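Kinetochore protein Mis16 (Schizosaccharomyces japonicus, PDB 4XYH) binds histone H4 and, independently, the CENP-A-specific chaperone Scm3, and probably helps to bring CENP-A to centromeres. Local coordinates at residues Thr55-Pro60 with Lys136-Pro141; Phe192-Thr197 with Gln246-Leu251; His232-Val237 with Gln261-Arg266; Asp240-Leu245 with Val287-Phe292. All blocks are in the same frame, centred on the assembly; numbering follows the deposited sequence.

Contact 1 of 4, residues Thr55-Pro60 with Lys136-Pro141; sequences TVEWFP and KARFMP
With CG of E57 anti to the backbone N (chi1 -160°) and the chain extended beyond it, the E57 carboxylate reaches across to F139. The F139 ring meets it by turning CG between its own N and carbonyl carbon (chi1 65°). E57 OE1 then accepts from F139 N at 3.1 Å through its syn lone pair, while a water joins E57 OE2 to the F139 carbonyl. At the other end T55 OG1 takes the A137 N-H at 3.1 Å and a weak bond from R138 NH1 at 3.0 Å; a second water ties this hydroxyl to A137 O. R138 folds back along its strand so that NH1 also donates to A137 O, and its NH2 makes a salt bridge with D387. Around the F139 ring, W58 O sits at the edge, 3.1 Å from F139 CE2, and P60 CD packs on F139 CZ at 3.5 Å. F59 lies near parallel to F139 but slid well aside. Strands 56-58 and 136-140 run nearly parallel in different sheets, their axes approaching to 7.1 Å, with side chains and water making the polar links. This is how the innermost strands of neighbouring blades meet in a WD40 beta-propeller.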
# COMPACT_ATOMS: atom_id res chain seq x y z
N THR A 55 4.90 2.07 -6.05
CA THR A 55 4.96 1.45 -4.73
C THR A 55 5.89 2.22 -3.78
O THR A 55 6.88 2.83 -4.20
CB THR A 55 5.44 -0.03 -4.85
OG1 THR A 55 5.43 -0.66 -3.56
CG2 THR A 55 6.87 -0.10 -5.48
N VAL A 56 5.55 2.19 -2.49
CA VAL A 56 6.41 2.78 -1.48
C VAL A 56 6.18 2.06 -0.16
O VAL A 56 5.06 1.68 0.16
CB VAL A 56 6.15 4.31 -1.30
CG1 VAL A 56 4.74 4.59 -0.77
CG2 VAL A 56 7.18 4.93 -0.35
N GLU A 57 7.26 1.86 0.59
CA GLU A 57 7.20 1.22 1.90
C GLU A 57 8.38 1.72 2.71
O GLU A 57 9.50 1.79 2.21
CB GLU A 57 7.23 -0.31 1.77
CG GLU A 57 6.70 -1.03 3.01
CD GLU A 57 6.84 -2.55 2.94
OE1 GLU A 57 7.62 -3.03 2.11
OE2 GLU A 57 6.17 -3.27 3.73
N TRP A 58 8.11 2.10 3.97
CA TRP A 58 9.17 2.46 4.92
C TRP A 58 9.86 1.22 5.45
O TRP A 58 9.19 0.27 5.86
CB TRP A 58 8.62 3.24 6.12
CG TRP A 58 8.10 4.58 5.82
CD1 TRP A 58 6.81 4.91 5.55
CD2 TRP A 58 8.85 5.79 5.78
NE1 TRP A 58 6.70 6.27 5.34
CE2 TRP A 58 7.94 6.83 5.47
CE3 TRP A 58 10.19 6.11 5.97
CZ2 TRP A 58 8.34 8.16 5.35
CZ3 TRP A 58 10.58 7.42 5.85
CH2 TRP A 58 9.66 8.44 5.55
N PHE A 59 11.19 1.23 5.47
CA PHE A 59 11.93 0.20 6.18
C PHE A 59 11.94 0.49 7.68
O PHE A 59 12.00 1.66 8.11
CB PHE A 59 13.37 0.12 5.68
CG PHE A 59 13.54 -0.58 4.36
CD1 PHE A 59 13.60 -1.96 4.29
CD2 PHE A 59 13.67 0.15 3.18
CE1 PHE A 59 13.79 -2.61 3.07
CE2 PHE A 59 13.86 -0.48 1.95
CZ PHE A 59 13.92 -1.88 1.90
N PRO A 60 11.88 -0.56 8.51
CA PRO A 60 12.04 -0.37 9.95
C PRO A 60 13.45 0.09 10.29
O PRO A 60 14.41 -0.34 9.63
CB PRO A 60 11.77 -1.77 10.54
CG PRO A 60 11.14 -2.54 9.45
CD PRO A 60 11.65 -1.97 8.16
N LYS A 136 4.40 -3.65 -7.30
CA LYS A 136 4.38 -3.57 -5.85
C LYS A 136 5.66 -4.19 -5.30
O LYS A 136 6.18 -5.13 -5.89
CB LYS A 136 3.15 -4.26 -5.25
CG LYS A 136 3.02 -4.04 -3.73
CD LYS A 136 1.63 -4.34 -3.18
CE LYS A 136 0.64 -3.21 -3.51
NZ LYS A 136 -0.75 -3.61 -3.16
N ALA A 137 6.16 -3.64 -4.20
CA ALA A 137 7.37 -4.16 -3.56
C ALA A 137 7.21 -4.16 -2.04
O ALA A 137 6.95 -3.11 -1.43
CB ALA A 137 8.58 -3.34 -3.97
N ARG A 138 7.37 -5.33 -1.43
CA ARG A 138 7.21 -5.47 0.02
C ARG A 138 8.36 -6.27 0.65
O ARG A 138 8.74 -7.33 0.13
CB ARG A 138 5.87 -6.15 0.32
CG ARG A 138 4.63 -5.34 -0.12
CD ARG A 138 4.47 -4.08 0.75
NE ARG A 138 3.30 -3.27 0.42
CZ ARG A 138 3.32 -2.18 -0.34
NH1 ARG A 138 4.46 -1.77 -0.89
NH2 ARG A 138 2.20 -1.49 -0.56
N PHE A 139 8.90 -5.81 1.77
CA PHE A 139 10.02 -6.50 2.42
C PHE A 139 9.47 -7.59 3.37
O PHE A 139 8.41 -7.44 3.96
CB PHE A 139 10.94 -5.51 3.17
CG PHE A 139 10.27 -4.81 4.34
CD1 PHE A 139 10.05 -5.47 5.55
CD2 PHE A 139 9.87 -3.48 4.24
CE1 PHE A 139 9.42 -4.83 6.62
CE2 PHE A 139 9.25 -2.82 5.31
CZ PHE A 139 9.02 -3.51 6.51
N MET A 140 10.17 -8.71 3.50
CA MET A 140 9.72 -9.76 4.41
C MET A 140 9.82 -9.23 5.85
O MET A 140 10.88 -8.73 6.23
CB MET A 140 10.56 -11.02 4.23
CG MET A 140 10.02 -12.22 4.95
SD MET A 140 10.96 -13.69 4.56
CE MET A 140 12.41 -13.43 5.60
N PRO A 141 8.71 -9.24 6.62
CA PRO A 141 8.77 -8.61 7.95
C PRO A 141 9.77 -9.26 8.92
O PRO A 141 10.33 -8.54 9.73
CB PRO A 141 7.33 -8.75 8.49
CG PRO A 141 6.61 -9.65 7.55
CD PRO A 141 7.34 -9.56 6.22
O HOH W 1 7.57 -0.39 -2.06
O HOH W 2 6.04 -5.96 4.19

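Contact 2 of 4, residues Phe192-Thr197 with Gln246-Leu251; sequences FIQEGT and QHEALL
I193 lays its CG1 branch along the backbone entering the turn at E248, and this is the snug half of a contact that lies wholly on the surface. CG1 lies 3.8 Å from E248 N and 4.0 Å from H247 N, because at chi1 -59° it swings to the side of its own backbone N. The other branch, CG2, rests 4.1 Å from E248 CB, the two side chains crossing at about a right angle. Where the ends of E248 and Q194 meet, the fit is less defined. E248 stretches out fully and passes obliquely over Q194, its OE2 3.8 Å from Q194 CB, with the carboxylate and the Q194 amide turned almost perpendicular, and the two long chains lie against each other. An alanine in place of Q194 would probably leave the E248 carboxylate without its amide neighbour and let that chain swing into solvent. Each segment is shaped by its own turn. Q194 to T197 form a type II turn closed by T197 N to Q194 O at 3.1 Å, with G196 at its third position; H247 to L250 form a type I turn in which A249 N donates nearly straight to H247 ND1 at 2.9 Å. N191 joins them, its OD1 accepting from I193 N and Q194 N and its ND2 donating to E248 O. The pair is thus two hairpin turns side by side, each linking the first and second strands of adjacent propeller blades.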
# COMPACT_ATOMS: atom_id res chain seq x y z
N PHE A 192 2.96 -12.97 8.35
CA PHE A 192 3.64 -12.41 9.52
C PHE A 192 4.04 -13.47 10.56
O PHE A 192 4.87 -13.22 11.42
CB PHE A 192 2.77 -11.34 10.17
CG PHE A 192 2.46 -10.19 9.27
CD1 PHE A 192 3.37 -9.15 9.12
CD2 PHE A 192 1.26 -10.14 8.56
CE1 PHE A 192 3.10 -8.09 8.27
CE2 PHE A 192 0.98 -9.08 7.72
CZ PHE A 192 1.91 -8.05 7.57
N ILE A 193 3.42 -14.65 10.48
CA ILE A 193 3.68 -15.72 11.44
C ILE A 193 4.63 -16.78 10.86
O ILE A 193 5.57 -17.22 11.51
CB ILE A 193 2.37 -16.38 11.88
CG1 ILE A 193 1.45 -15.34 12.51
CG2 ILE A 193 2.64 -17.54 12.82
CD1 ILE A 193 2.12 -14.47 13.57
N GLN A 194 4.36 -17.18 9.63
CA GLN A 194 5.13 -18.22 8.97
C GLN A 194 6.14 -17.59 8.00
O GLN A 194 5.82 -17.28 6.84
CB GLN A 194 4.18 -19.19 8.25
CG GLN A 194 4.83 -20.48 7.79
CD GLN A 194 3.81 -21.51 7.32
OE1 GLN A 194 2.60 -21.41 7.63
NE2 GLN A 194 4.28 -22.51 6.57
N GLU A 195 7.36 -17.39 8.50
CA GLU A 195 8.43 -16.76 7.73
C GLU A 195 8.66 -17.43 6.39
O GLU A 195 8.78 -18.65 6.30
CB GLU A 195 9.73 -16.77 8.53
CG GLU A 195 10.88 -16.14 7.78
CD GLU A 195 12.12 -15.99 8.63
OE1 GLU A 195 11.99 -15.86 9.87
OE2 GLU A 195 13.23 -15.99 8.06
N GLY A 196 8.70 -16.62 5.33
CA GLY A 196 8.97 -17.14 4.00
C GLY A 196 7.74 -17.42 3.17
O GLY A 196 7.84 -17.67 1.97
N THR A 197 6.57 -17.37 3.79
CA THR A 197 5.33 -17.57 3.05
C THR A 197 4.74 -16.21 2.62
O THR A 197 4.77 -15.26 3.39
CB THR A 197 4.30 -18.36 3.88
OG1 THR A 197 4.72 -19.73 3.96
CG2 THR A 197 2.90 -18.29 3.25
N GLN A 246 -1.95 -11.91 13.28
CA GLN A 246 -1.85 -12.85 14.39
C GLN A 246 -2.27 -14.25 14.01
O GLN A 246 -2.49 -15.08 14.88
CB GLN A 246 -2.71 -12.39 15.58
CG GLN A 246 -2.39 -10.99 16.11
CD GLN A 246 -0.99 -10.88 16.70
OE1 GLN A 246 -0.40 -11.88 17.15
NE2 GLN A 246 -0.45 -9.68 16.70
N HIS A 247 -2.41 -14.52 12.72
CA HIS A 247 -2.81 -15.87 12.31
C HIS A 247 -2.12 -16.36 11.03
O HIS A 247 -2.23 -15.77 9.96
CB HIS A 247 -4.33 -15.96 12.14
CG HIS A 247 -4.84 -17.37 12.13
ND1 HIS A 247 -4.27 -18.36 11.37
CD2 HIS A 247 -5.87 -17.95 12.79
CE1 HIS A 247 -4.92 -19.50 11.56
NE2 HIS A 247 -5.90 -19.27 12.42
N GLU A 248 -1.42 -17.47 11.20
CA GLU A 248 -0.69 -18.18 10.17
C GLU A 248 -1.45 -18.40 8.85
O GLU A 248 -0.84 -18.40 7.78
CB GLU A 248 -0.28 -19.53 10.75
CG GLU A 248 0.94 -20.19 10.13
CD GLU A 248 1.57 -21.21 11.08
OE1 GLU A 248 0.86 -21.67 12.02
OE2 GLU A 248 2.78 -21.53 10.92
N ALA A 249 -2.76 -18.61 8.93
CA ALA A 249 -3.47 -19.13 7.76
C ALA A 249 -4.64 -18.27 7.30
O ALA A 249 -5.41 -18.68 6.43
CB ALA A 249 -3.95 -20.55 8.05
N LEU A 250 -4.77 -17.08 7.87
CA LEU A 250 -5.90 -16.23 7.54
C LEU A 250 -5.49 -15.16 6.53
O LEU A 250 -4.77 -14.21 6.85
CB LEU A 250 -6.51 -15.60 8.79
CG LEU A 250 -7.96 -15.12 8.69
CD1 LEU A 250 -8.57 -15.05 10.07
CD2 LEU A 250 -8.06 -13.76 8.04
N LEU A 251 -5.99 -15.33 5.31
CA LEU A 251 -5.68 -14.43 4.21
C LEU A 251 -6.97 -13.76 3.73
O LEU A 251 -7.97 -14.45 3.51
CB LEU A 251 -5.03 -15.20 3.06
CG LEU A 251 -4.79 -14.41 1.77
CD1 LEU A 251 -3.65 -13.43 1.98
CD2 LEU A 251 -4.49 -15.38 0.64

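Contact 3 of 4, residues His232-Val237 with Gln261-Arg266; sequences HRHTAV and QIHDTR
R233 and H234 meet Q261 and H263 around the hydrogen-bonded tetrad of a WD40 blade, with H263 where tryptophan usually stands. Q261 NE2 donates to R233 O at 2.8 Å, arriving from above the carbonyl plane. The same nitrogen lies over one face of the H234 ring, 3.1 Å above its plane and offset toward the rim, and donates in addition to T259 OG1. R233, extended from CG to NE, carries its guanidinium alongside H263. There NH1 donates to H263 ND1 at 3.0 Å, in the plane of both groups, which are only 17° from coplanar.

One shell out, S253 OG bonds to NE2 of both H234 and H263, and D257 holds H234 ND1; together they fix the rotation of the two rings. R233 is steadied by Y231 through a cation-pi contact and by S271 O, which receives its NH2. A water also accepts from R233 NH2 and donates to D264 O. Past that carbonyl, D264 closes an Asx turn by accepting R266 N at OD1. R266 then grips the carboxylate side-on: R266 NE reaches D264 OD1, and R266 NH2 meets D264 OD2 at 2.7 Å, in the guanidinium plane but from above that of the carboxylate.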
# COMPACT_ATOMS: atom_id res chain seq x y z
N HIS A 232 -8.81 -20.15 -7.14
CA HIS A 232 -9.63 -19.47 -8.12
C HIS A 232 -11.00 -19.15 -7.53
O HIS A 232 -11.94 -19.92 -7.69
CB HIS A 232 -9.75 -20.31 -9.37
CG HIS A 232 -8.44 -20.56 -10.05
ND1 HIS A 232 -7.69 -21.70 -9.83
CD2 HIS A 232 -7.72 -19.80 -10.91
CE1 HIS A 232 -6.58 -21.64 -10.54
NE2 HIS A 232 -6.58 -20.49 -11.20
N ARG A 233 -11.12 -18.02 -6.85
CA ARG A 233 -12.32 -17.69 -6.09
C ARG A 233 -12.86 -16.31 -6.45
O ARG A 233 -13.82 -15.83 -5.86
CB ARG A 233 -12.02 -17.78 -4.60
CG ARG A 233 -11.50 -19.15 -4.20
CD ARG A 233 -11.33 -19.30 -2.70
NE ARG A 233 -11.01 -20.68 -2.34
CZ ARG A 233 -10.31 -21.04 -1.27
NH1 ARG A 233 -9.85 -20.12 -0.43
NH2 ARG A 233 -10.07 -22.32 -1.04
N HIS A 234 -12.24 -15.66 -7.42
CA HIS A 234 -12.71 -14.36 -7.85
C HIS A 234 -13.07 -14.40 -9.33
O HIS A 234 -12.58 -15.24 -10.07
CB HIS A 234 -11.66 -13.28 -7.57
CG HIS A 234 -11.57 -12.87 -6.13
ND1 HIS A 234 -12.53 -12.09 -5.52
CD2 HIS A 234 -10.64 -13.13 -5.18
CE1 HIS A 234 -12.19 -11.88 -4.26
NE2 HIS A 234 -11.05 -12.50 -4.03
N THR A 235 -13.93 -13.48 -9.75
CA THR A 235 -14.41 -13.50 -11.12
C THR A 235 -13.90 -12.28 -11.89
O THR A 235 -14.25 -12.06 -13.05
CB THR A 235 -15.95 -13.57 -11.17
OG1 THR A 235 -16.50 -12.43 -10.50
CG2 THR A 235 -16.46 -14.83 -10.46
N ALA A 236 -13.03 -11.52 -11.24
CA ALA A 236 -12.35 -10.40 -11.88
C ALA A 236 -11.04 -10.14 -11.13
O ALA A 236 -10.76 -10.84 -10.14
CB ALA A 236 -13.24 -9.17 -11.91
N VAL A 237 -10.25 -9.17 -11.58
CA VAL A 237 -8.93 -8.90 -10.99
C VAL A 237 -8.93 -8.87 -9.45
O VAL A 237 -9.82 -8.27 -8.83
CB VAL A 237 -8.35 -7.56 -11.50
CG1 VAL A 237 -9.37 -6.46 -11.37
CG2 VAL A 237 -7.10 -7.18 -10.73
N GLN A 261 -13.24 -11.50 0.67
CA GLN A 261 -13.20 -12.92 1.00
C GLN A 261 -12.14 -13.23 2.04
O GLN A 261 -11.13 -12.54 2.14
CB GLN A 261 -13.01 -13.79 -0.26
CG GLN A 261 -14.00 -13.48 -1.40
CD GLN A 261 -14.01 -14.54 -2.48
OE1 GLN A 261 -13.68 -15.69 -2.22
NE2 GLN A 261 -14.39 -14.16 -3.69
N ILE A 262 -12.39 -14.27 2.82
CA ILE A 262 -11.44 -14.74 3.82
C ILE A 262 -11.05 -16.14 3.42
O ILE A 262 -11.91 -16.98 3.17
CB ILE A 262 -12.02 -14.74 5.24
CG1 ILE A 262 -12.49 -13.33 5.62
CG2 ILE A 262 -10.99 -15.26 6.23
CD1 ILE A 262 -11.36 -12.33 5.75
N HIS A 263 -9.75 -16.39 3.34
CA HIS A 263 -9.29 -17.70 2.94
C HIS A 263 -8.52 -18.33 4.07
O HIS A 263 -7.78 -17.63 4.78
CB HIS A 263 -8.41 -17.60 1.69
CG HIS A 263 -8.97 -16.70 0.63
ND1 HIS A 263 -9.86 -17.14 -0.32
CD2 HIS A 263 -8.79 -15.38 0.40
CE1 HIS A 263 -10.20 -16.13 -1.10
NE2 HIS A 263 -9.56 -15.06 -0.69
N ASP A 264 -8.69 -19.64 4.22
CA ASP A 264 -7.89 -20.46 5.12
C ASP A 264 -6.83 -21.21 4.31
O ASP A 264 -7.15 -22.18 3.61
CB ASP A 264 -8.78 -21.45 5.88
CG ASP A 264 -8.02 -22.27 6.93
OD1 ASP A 264 -6.77 -22.31 6.89
OD2 ASP A 264 -8.68 -22.89 7.80
N THR A 265 -5.57 -20.78 4.42
CA THR A 265 -4.53 -21.31 3.54
C THR A 265 -4.10 -22.74 3.88
O THR A 265 -3.29 -23.34 3.17
CB THR A 265 -3.27 -20.41 3.53
OG1 THR A 265 -2.73 -20.28 4.85
CG2 THR A 265 -3.61 -19.04 2.99
N ARG A 266 -4.67 -23.29 4.95
CA ARG A 266 -4.42 -24.68 5.31
C ARG A 266 -5.26 -25.65 4.47
O ARG A 266 -4.97 -26.83 4.37
CB ARG A 266 -4.68 -24.90 6.80
CG ARG A 266 -3.62 -24.29 7.70
CD ARG A 266 -4.11 -24.16 9.13
NE ARG A 266 -5.48 -23.67 9.17
CZ ARG A 266 -6.10 -23.23 10.26
NH1 ARG A 266 -5.47 -23.21 11.42
NH2 ARG A 266 -7.36 -22.79 10.18
O HOH W 3 -8.76 -21.99 1.46

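Contact 4 of 4, residues Asp240-Leu245 with Val287-Phe292; sequences DLQFHL and VAFNPF
D240 OD2 accepts the backbone N-H of V287 at 3.0 Å, met on its anti side and 29° out of the carboxylate plane. The V287 side chain closes in beside it, CG1 lying 3.9 Å from the same oxygen. Two residues on, Q242 repeats the reach more loosely: its extended chain brings OE1 to F289 N for a weak bond of 3.3 Å, near the edge of the F289 ring. That ring hangs with CG anti to the carbonyl carbon (chi1 -76°) and offers a face to H244. CD2 of the histidine stands 3.8 Å above its centre in an edge-to-face pair, with the planes 52° apart. H244 cannot turn easily, since NE2 is bonded to D294 O and ND1 to Q246 N. Were F289 an alanine, the H244 edge would probably lose the face it rests on, opening a gap between the strands near L250 and T252. Farther along, L245 CD2 packs on P291 CB at 4.0 Å. Strands 240-243 and 287-289 belong to successive four-stranded antiparallel sheets and run side by side as first strands, the inner-edge packing of consecutive blades in a WD-repeat propeller.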
# COMPACT_ATOMS: atom_id res chain seq x y z
N ASP A 240 -6.05 -6.52 -4.20
CA ASP A 240 -5.31 -6.34 -2.96
C ASP A 240 -5.57 -7.55 -2.09
O ASP A 240 -6.62 -8.18 -2.22
CB ASP A 240 -5.73 -5.04 -2.26
CG ASP A 240 -4.73 -4.57 -1.20
OD1 ASP A 240 -3.57 -5.03 -1.20
OD2 ASP A 240 -5.10 -3.70 -0.38
N LEU A 241 -4.61 -7.88 -1.23
CA LEU A 241 -4.74 -9.01 -0.31
C LEU A 241 -3.80 -8.82 0.89
O LEU A 241 -2.80 -8.12 0.78
CB LEU A 241 -4.46 -10.34 -1.01
CG LEU A 241 -3.23 -10.59 -1.91
CD1 LEU A 241 -1.92 -10.59 -1.15
CD2 LEU A 241 -3.37 -11.92 -2.64
N GLN A 242 -4.13 -9.44 2.02
CA GLN A 242 -3.32 -9.29 3.22
C GLN A 242 -3.45 -10.49 4.15
O GLN A 242 -4.53 -11.04 4.33
CB GLN A 242 -3.68 -7.99 3.97
CG GLN A 242 -2.63 -7.60 5.02
CD GLN A 242 -3.04 -6.42 5.92
OE1 GLN A 242 -3.29 -6.60 7.11
NE2 GLN A 242 -3.06 -5.21 5.37
N PHE A 243 -2.33 -10.90 4.73
CA PHE A 243 -2.34 -11.90 5.78
C PHE A 243 -2.65 -11.23 7.11
O PHE A 243 -2.30 -10.06 7.32
CB PHE A 243 -0.98 -12.63 5.86
CG PHE A 243 -0.84 -13.78 4.90
CD1 PHE A 243 -1.53 -14.97 5.11
CD2 PHE A 243 -0.02 -13.67 3.79
CE1 PHE A 243 -1.39 -16.04 4.24
CE2 PHE A 243 0.12 -14.74 2.90
CZ PHE A 243 -0.56 -15.92 3.13
N HIS A 244 -3.33 -11.96 7.99
CA HIS A 244 -3.62 -11.46 9.33
C HIS A 244 -2.35 -11.37 10.18
O HIS A 244 -1.48 -12.23 10.09
CB HIS A 244 -4.64 -12.36 10.04
CG HIS A 244 -5.32 -11.70 11.20
ND1 HIS A 244 -4.69 -11.51 12.41
CD2 HIS A 244 -6.54 -11.14 11.32
CE1 HIS A 244 -5.51 -10.87 13.23
NE2 HIS A 244 -6.64 -10.63 12.59
N LEU A 245 -2.24 -10.33 11.00
CA LEU A 245 -1.07 -10.14 11.85
C LEU A 245 -0.87 -11.24 12.89
O LEU A 245 0.24 -11.47 13.36
CB LEU A 245 -1.13 -8.80 12.60
CG LEU A 245 -0.54 -7.51 12.03
CD1 LEU A 245 0.66 -7.80 11.13
CD2 LEU A 245 -1.61 -6.68 11.30
N VAL A 287 -7.72 -3.42 1.00
CA VAL A 287 -8.19 -4.06 2.22
C VAL A 287 -7.06 -4.01 3.24
O VAL A 287 -5.88 -4.10 2.89
CB VAL A 287 -8.62 -5.53 1.96
CG1 VAL A 287 -7.47 -6.31 1.34
CG2 VAL A 287 -9.15 -6.21 3.24
N ALA A 288 -7.41 -3.85 4.51
CA ALA A 288 -6.40 -3.71 5.55
C ALA A 288 -6.94 -4.14 6.92
O ALA A 288 -8.00 -3.67 7.36
CB ALA A 288 -5.88 -2.29 5.60
N PHE A 289 -6.21 -5.04 7.56
CA PHE A 289 -6.47 -5.44 8.93
C PHE A 289 -5.90 -4.42 9.91
O PHE A 289 -4.79 -3.93 9.73
CB PHE A 289 -5.85 -6.80 9.22
CG PHE A 289 -6.61 -7.95 8.65
CD1 PHE A 289 -7.93 -8.17 8.99
CD2 PHE A 289 -5.97 -8.86 7.81
CE1 PHE A 289 -8.61 -9.26 8.49
CE2 PHE A 289 -6.65 -9.95 7.31
CZ PHE A 289 -7.98 -10.15 7.65
N ASN A 290 -6.66 -4.14 10.97
CA ASN A 290 -6.20 -3.28 12.05
C ASN A 290 -5.21 -4.06 12.90
O ASN A 290 -5.49 -5.17 13.29
CB ASN A 290 -7.39 -2.82 12.90
CG ASN A 290 -7.00 -1.86 14.02
OD1 ASN A 290 -6.42 -2.27 15.03
ND2 ASN A 290 -7.36 -0.59 13.87
N PRO A 291 -4.03 -3.47 13.15
CA PRO A 291 -2.95 -4.18 13.87
C PRO A 291 -3.17 -4.29 15.40
O PRO A 291 -2.40 -4.99 16.06
CB PRO A 291 -1.71 -3.33 13.57
CG PRO A 291 -2.25 -1.96 13.31
CD PRO A 291 -3.60 -2.15 12.66
N PHE A 292 -4.19 -3.64 15.94
CA PHE A 292 -4.47 -3.73 17.38
C PHE A 292 -5.71 -4.58 17.66
O PHE A 292 -5.77 -5.33 18.64
CB PHE A 292 -4.64 -2.33 17.97
CG PHE A 292 -3.40 -1.50 17.87
CD1 PHE A 292 -2.40 -1.61 18.82
CD2 PHE A 292 -3.22 -0.62 16.80
CE1 PHE A 292 -1.24 -0.84 18.72
CE2 PHE A 292 -2.07 0.15 16.70
CZ PHE A 292 -1.07 0.04 17.65

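From the N terminus, contact 1 comes first and closes at 136-141 before the others open, joining the inner strands of two neighbouring blades. The other three interlock. Contact 2 opens at 192-197; before its partner 246-251 arrives, contacts 3 and 4 have both started, and contacts 3 and 4 cross each other as well. Contact 3 closes a short loop, tying the segment leading into strand 238-243 to strand 259-264 of the same sheet. Contact 4, opened at 240-245, closes last, at 287-292. Contacts 2 and 4 bind that sheet to the blades before and after it. P141 packs on F192 between contacts 1 and 2, F192 on L245 between contacts 2 and 4, so neighbouring blades are linked in sequence.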